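Local coordinates for protein phosphothreonine lyase ospF (PDB 3I0U) that acts as a secreted type III effector of Shigella flexneri, a phosphothreonine lyase that probably eliminates phosphate from phosphothreonine in host MAP kinases, at residues A[175-180]-A[188-193]; A[35-40]-A[101-106]. One frame throughout, in Å; residues are numbered along the deposited sequence.

Contact 1. Residues A[175-180]-A[188-193]; sequences PASDVR and SYRNEL
V179 lays its CG2 methyl against the rim of the Y189 ring, in the ring plane and 3.7 Å from CD2 of Y189, the two side chains running side by side in the same direction. Beneath them is a single antiparallel beta bridge, a hydrogen-bonded pair, by which the loop 175-180 docks on strand 187-191, the outermost strand at one end of an antiparallel sheet. V179 N donates to Y189 O at 2.8 Å, and Y189 N returns a bond to V179 O at 2.7 Å, so the loop extends the sheet by one bridge at the edge away from strand 80-84. The other edge of the strand is taken by 80-84, through the backbone of S188 and R190. A chi1 of 166° turns CG of Y189 away from its own amide nitrogen and lays the ring beside V179; its hydroxyl goes on to D80, and its ring meets that of Y213 with nearly parallel planes.

D178 works on the other face of the strand, beside S188 and R190. S188 OG donates to D178 OD2, although the place of that carboxylate oxygen is less sure. The other oxygen, OD1, lies 3.3 Å from R190 CB and thus meets the aliphatic part of the arginine; the carboxylate and guanidinium planes are 69° apart, and OD1 of D178 stays 5.0 Å from R190 NE. The opposite charges may still attract through space, but they form no salt bridge. A type I turn from P175 to D178, closed by D178 N on P175 O, brings S177 back beside this carboxylate. There S177 OG, 3.4 Å from R190 CD, donates to D178 OD1 at 2.8 Å, arriving on the anti side and 28° out of the carboxylate plane.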
loop_
_atom_site.group_PDB
_atom_site.type_symbol
_atom_site.label_atom_id
_atom_site.label_comp_id
_atom_site.label_asym_id
_atom_site.label_seq_id
_atom_site.Cartn_x
_atom_site.Cartn_y
_atom_site.Cartn_z
ATOM N N PRO A 175 -11.147 -5.020 -7.107
ATOM C CA PRO A 175 -11.865 -6.232 -6.721
ATOM C C PRO A 175 -13.182 -5.886 -6.043
ATOM O O PRO A 175 -13.248 -4.953 -5.242
ATOM C CB PRO A 175 -10.926 -6.923 -5.738
ATOM C CG PRO A 175 -9.651 -6.145 -5.753
ATOM C CD PRO A 175 -9.936 -4.799 -6.294
ATOM N N ALA A 176 -14.217 -6.643 -6.385
ATOM C CA ALA A 176 -15.557 -6.506 -5.819
ATOM C C ALA A 176 -15.563 -6.486 -4.296
ATOM O O ALA A 176 -16.395 -5.802 -3.706
ATOM C CB ALA A 176 -16.464 -7.620 -6.321
ATOM N N SER A 177 -14.625 -7.232 -3.698
ATOM C CA SER A 177 -14.402 -7.326 -2.244
ATOM C C SER A 177 -14.030 -5.975 -1.593
ATOM O O SER A 177 -14.301 -5.747 -0.442
ATOM C CB SER A 177 -13.263 -8.333 -1.972
ATOM O OG SER A 177 -11.960 -7.816 -2.353
ATOM N N ASP A 178 -13.378 -5.099 -2.340
ATOM C CA ASP A 178 -12.814 -3.907 -1.776
ATOM C C ASP A 178 -13.802 -2.766 -1.657
ATOM O O ASP A 178 -14.825 -2.744 -2.347
ATOM C CB ASP A 178 -11.651 -3.453 -2.636
ATOM C CG ASP A 178 -10.429 -4.301 -2.454
ATOM O OD1 ASP A 178 -10.573 -5.462 -2.002
ATOM O OD2 ASP A 178 -9.332 -3.786 -2.763
ATOM N N VAL A 179 -13.483 -1.824 -0.763
ATOM C CA VAL A 179 -14.190 -0.537 -0.677
ATOM C C VAL A 179 -13.247 0.623 -0.969
ATOM O O VAL A 179 -12.033 0.538 -0.749
ATOM C CB VAL A 179 -14.957 -0.306 0.686
ATOM C CG1 VAL A 179 -16.010 -1.377 0.905
ATOM C CG2 VAL A 179 -14.019 -0.219 1.901
ATOM N N ARG A 180 -13.815 1.694 -1.493
ATOM C CA ARG A 180 -13.074 2.913 -1.772
ATOM C C ARG A 180 -14.044 4.073 -1.766
ATOM O O ARG A 180 -15.212 3.904 -2.117
ATOM C CB ARG A 180 -12.329 2.856 -3.115
ATOM C CG ARG A 180 -13.079 2.232 -4.279
ATOM C CD ARG A 180 -12.255 2.315 -5.610
ATOM N NE ARG A 180 -12.517 3.602 -6.240
ATOM C CZ ARG A 180 -13.566 3.861 -7.038
ATOM N NH1 ARG A 180 -13.762 5.090 -7.536
ATOM N NH2 ARG A 180 -14.419 2.895 -7.363
ATOM N N SER A 188 -7.819 0.936 -3.376
ATOM C CA SER A 188 -9.012 0.402 -2.725
ATOM C C SER A 188 -8.636 -0.371 -1.474
ATOM O O SER A 188 -7.495 -0.754 -1.326
ATOM C CB SER A 188 -9.865 -0.421 -3.679
ATOM O OG SER A 188 -9.150 -1.537 -4.141
ATOM N N TYR A 189 -9.584 -0.563 -0.561
ATOM C CA TYR A 189 -9.284 -1.146 0.734
ATOM C C TYR A 189 -9.994 -2.476 1.000
ATOM O O TYR A 189 -11.177 -2.645 0.660
ATOM C CB TYR A 189 -9.640 -0.150 1.850
ATOM C CG TYR A 189 -9.697 -0.749 3.250
ATOM C CD1 TYR A 189 -8.525 -1.034 3.970
ATOM C CD2 TYR A 189 -10.940 -1.035 3.857
ATOM C CE1 TYR A 189 -8.590 -1.595 5.274
ATOM C CE2 TYR A 189 -11.018 -1.597 5.152
ATOM C CZ TYR A 189 -9.847 -1.866 5.850
ATOM O OH TYR A 189 -9.957 -2.415 7.099
ATOM N N ARG A 190 -9.279 -3.368 1.686
ATOM C CA ARG A 190 -9.848 -4.591 2.191
ATOM C C ARG A 190 -9.304 -4.956 3.587
ATOM O O ARG A 190 -8.115 -4.784 3.857
ATOM C CB ARG A 190 -9.571 -5.707 1.175
ATOM C CG ARG A 190 -9.775 -7.071 1.697
ATOM C CD ARG A 190 -10.344 -8.097 0.681
ATOM N NE ARG A 190 -11.075 -8.847 1.663
ATOM C CZ ARG A 190 -11.364 -10.132 1.720
ATOM N NH1 ARG A 190 -11.924 -10.543 2.833
ATOM N NH2 ARG A 190 -11.179 -10.966 0.717
ATOM N N ASN A 191 -10.193 -5.436 4.471
ATOM C CA ASN A 191 -9.802 -6.251 5.617
ATOM C C ASN A 191 -10.112 -7.759 5.407
ATOM O O ASN A 191 -11.286 -8.152 5.309
ATOM C CB ASN A 191 -10.483 -5.748 6.876
ATOM C CG ASN A 191 -9.917 -6.376 8.143
ATOM O OD1 ASN A 191 -10.139 -7.570 8.418
ATOM N ND2 ASN A 191 -9.197 -5.575 8.930
ATOM N N GLU A 192 -9.064 -8.589 5.373
ATOM C CA GLU A 192 -9.198 -10.053 5.303
ATOM C C GLU A 192 -10.078 -10.700 6.357
ATOM O O GLU A 192 -10.884 -11.547 6.001
ATOM C CB GLU A 192 -7.853 -10.751 5.383
ATOM C CG GLU A 192 -6.732 -10.067 4.666
ATOM C CD GLU A 192 -5.474 -10.918 4.648
ATOM O OE1 GLU A 192 -4.547 -10.592 3.852
ATOM O OE2 GLU A 192 -5.423 -11.907 5.438
ATOM N N LEU A 193 -9.930 -10.346 7.634
ATOM C CA LEU A 193 -10.760 -10.970 8.695
ATOM C C LEU A 193 -12.259 -10.844 8.427
ATOM O O LEU A 193 -12.993 -11.807 8.610
ATOM C CB LEU A 193 -10.447 -10.409 10.084
ATOM C CG LEU A 193 -8.991 -10.167 10.484
ATOM C CD1 LEU A 193 -8.951 -9.488 11.830
ATOM C CD2 LEU A 193 -8.199 -11.468 10.504
#

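Contact 2. Residues A[35-40]-A[101-106]; sequences NVPTYS and LLFSED
A chi1 of -75° sets CG of F103 opposite the residue's own carbonyl carbon and turns the ring toward P37, while V36, with chi1 near -80°, holds CG1 in the same sense and presents it to the base of that ring. F103 is the first residue to leave helical geometry at the end of helix 91-102, and P37 lies just ahead of helix 39-44, for which T38 is the N-cap; the contact therefore joins a helix end to a helix beginning. P37 CD sits over one face of the phenyl group, 4.2 Å from its centroid and 24° off the normal, a CH-pi contact displaced toward the CE2-CZ side. The neighbouring CG of P37 approaches F103 CZ at 3.7 Å. From V36, CG1 meets CD2 of F103 obliquely at 3.9 Å and also touches CB. Other aromatic groups close in on the ring: W112 and F53 meet it edge to face, and Y50 touches both P37 and F103. Beyond F103 the chain is turned by S104, whose OG accepts from D106 N at 3.1 Å in an ST turn and also bonds to K31. No hydrogen bond crosses between 35-40 and 101-106: cohesion across the segments rests on dispersion and CH-pi attraction.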
loop_
_atom_site.group_PDB
_atom_site.type_symbol
_atom_site.label_atom_id
_atom_site.label_comp_id
_atom_site.label_asym_id
_atom_site.label_seq_id
_atom_site.Cartn_x
_atom_site.Cartn_y
_atom_site.Cartn_z
ATOM N N ASN A 35 17.742 5.380 -6.310
ATOM C CA ASN A 35 18.189 4.113 -6.881
ATOM C C ASN A 35 17.103 3.068 -6.727
ATOM O O ASN A 35 16.988 2.401 -5.690
ATOM C CB ASN A 35 19.532 3.667 -6.313
ATOM C CG ASN A 35 20.666 4.502 -6.839
ATOM O OD1 ASN A 35 20.671 4.868 -8.031
ATOM N ND2 ASN A 35 21.629 4.838 -5.967
ATOM N N VAL A 36 16.260 2.983 -7.745
ATOM C CA VAL A 36 15.152 2.057 -7.687
ATOM C C VAL A 36 15.262 1.113 -8.852
ATOM O O VAL A 36 15.637 1.521 -9.955
ATOM C CB VAL A 36 13.775 2.747 -7.701
ATOM C CG1 VAL A 36 13.442 3.256 -6.328
ATOM C CG2 VAL A 36 13.729 3.883 -8.704
ATOM N N PRO A 37 14.928 -0.157 -8.622
ATOM C CA PRO A 37 14.955 -1.095 -9.694
ATOM C C PRO A 37 13.798 -0.828 -10.635
ATOM O O PRO A 37 12.740 -0.318 -10.220
ATOM C CB PRO A 37 14.745 -2.421 -8.974
ATOM C CG PRO A 37 13.936 -2.072 -7.821
ATOM C CD PRO A 37 14.497 -0.788 -7.368
ATOM N N THR A 38 14.005 -1.205 -11.890
ATOM C CA THR A 38 12.978 -1.082 -12.907
ATOM C C THR A 38 12.027 -2.270 -12.693
ATOM O O THR A 38 12.385 -3.209 -11.962
ATOM C CB THR A 38 13.633 -1.144 -14.288
ATOM O OG1 THR A 38 14.126 -2.465 -14.477
ATOM C CG2 THR A 38 14.810 -0.181 -14.380
ATOM N N TYR A 39 10.851 -2.236 -13.330
ATOM C CA TYR A 39 9.984 -3.425 -13.426
ATOM C C TYR A 39 10.654 -4.728 -13.860
ATOM O O TYR A 39 10.485 -5.749 -13.176
ATOM C CB TYR A 39 8.789 -3.209 -14.332
ATOM C CG TYR A 39 7.745 -4.289 -14.157
ATOM C CD1 TYR A 39 7.074 -4.436 -12.928
ATOM C CD2 TYR A 39 7.423 -5.156 -15.202
ATOM C CE1 TYR A 39 6.114 -5.375 -12.742
ATOM C CE2 TYR A 39 6.449 -6.138 -15.027
ATOM C CZ TYR A 39 5.806 -6.230 -13.771
ATOM O OH TYR A 39 4.831 -7.168 -13.537
ATOM N N SER A 40 11.408 -4.717 -14.957
ATOM C CA SER A 40 12.047 -5.962 -15.358
ATOM C C SER A 40 13.102 -6.429 -14.345
ATOM O O SER A 40 13.271 -7.634 -14.169
ATOM C CB SER A 40 12.568 -5.968 -16.805
ATOM O OG SER A 40 13.715 -5.174 -16.945
ATOM N N LEU A 101 8.222 5.904 -4.293
ATOM C CA LEU A 101 7.422 5.980 -3.093
ATOM C C LEU A 101 7.424 4.655 -2.357
ATOM O O LEU A 101 7.703 4.607 -1.146
ATOM C CB LEU A 101 5.992 6.490 -3.369
ATOM C CG LEU A 101 5.939 7.995 -3.690
ATOM C CD1 LEU A 101 4.798 8.314 -4.625
ATOM C CD2 LEU A 101 5.908 8.915 -2.455
ATOM N N LEU A 102 7.108 3.584 -3.078
ATOM C CA LEU A 102 7.185 2.234 -2.532
ATOM C C LEU A 102 8.554 1.839 -1.949
ATOM O O LEU A 102 8.598 1.030 -1.046
ATOM C CB LEU A 102 6.748 1.216 -3.558
ATOM C CG LEU A 102 5.340 1.374 -4.114
ATOM C CD1 LEU A 102 5.215 0.667 -5.463
ATOM C CD2 LEU A 102 4.319 0.861 -3.117
ATOM N N PHE A 103 9.656 2.418 -2.418
ATOM C CA PHE A 103 10.968 2.100 -1.829
ATOM C C PHE A 103 11.490 3.201 -0.925
ATOM O O PHE A 103 12.648 3.184 -0.564
ATOM C CB PHE A 103 12.020 1.813 -2.913
ATOM C CG PHE A 103 11.888 0.458 -3.583
ATOM C CD1 PHE A 103 12.386 -0.699 -2.975
ATOM C CD2 PHE A 103 11.290 0.343 -4.839
ATOM C CE1 PHE A 103 12.278 -1.930 -3.611
ATOM C CE2 PHE A 103 11.183 -0.906 -5.477
ATOM C CZ PHE A 103 11.670 -2.024 -4.859
ATOM N N SER A 104 10.639 4.163 -0.561
ATOM C CA SER A 104 11.085 5.329 0.200
ATOM C C SER A 104 11.350 4.952 1.649
ATOM O O SER A 104 10.650 4.107 2.207
ATOM C CB SER A 104 10.048 6.438 0.148
ATOM O OG SER A 104 10.359 7.400 1.162
ATOM N N GLU A 105 12.355 5.560 2.257
ATOM C CA GLU A 105 12.654 5.192 3.631
ATOM C C GLU A 105 11.589 5.724 4.602
ATOM O O GLU A 105 11.469 5.221 5.724
ATOM C CB GLU A 105 14.046 5.617 4.046
ATOM C CG GLU A 105 14.371 7.053 3.756
ATOM C CD GLU A 105 15.745 7.419 4.283
ATOM O OE1 GLU A 105 16.539 6.487 4.554
ATOM O OE2 GLU A 105 16.032 8.623 4.450
ATOM N N ASP A 106 10.787 6.678 4.107
ATOM C CA ASP A 106 9.654 7.247 4.799
ATOM C C ASP A 106 8.311 6.562 4.614
ATOM O O ASP A 106 7.346 6.903 5.330
ATOM C CB ASP A 106 9.467 8.643 4.308
ATOM C CG ASP A 106 10.610 9.505 4.635
ATOM O OD1 ASP A 106 10.916 9.649 5.853
ATOM O OD2 ASP A 106 11.168 10.058 3.659
#

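How the contacts relate
The two contacts lie on opposite sides of the chain's centre, about 25 Å apart between centres, and share no helix or strand. Contact 2 is the buried one, entirely apolar across its segments and built from residues near the ends of two helices. Contact 1 is only partly buried; it belongs to the sheet margin and relies on paired backbone amides, with serine, aspartate and arginine on one side of the strand and valine and tyrosine on the other. They also differ in chain separation: contact 1 closes a local loop of a few residues, whereas contact 2 joins segments some 60 residues apart. Here the sheet edge combines directional backbone bonds with side-chain packing, whereas the helix ends meet through apolar contacts alone.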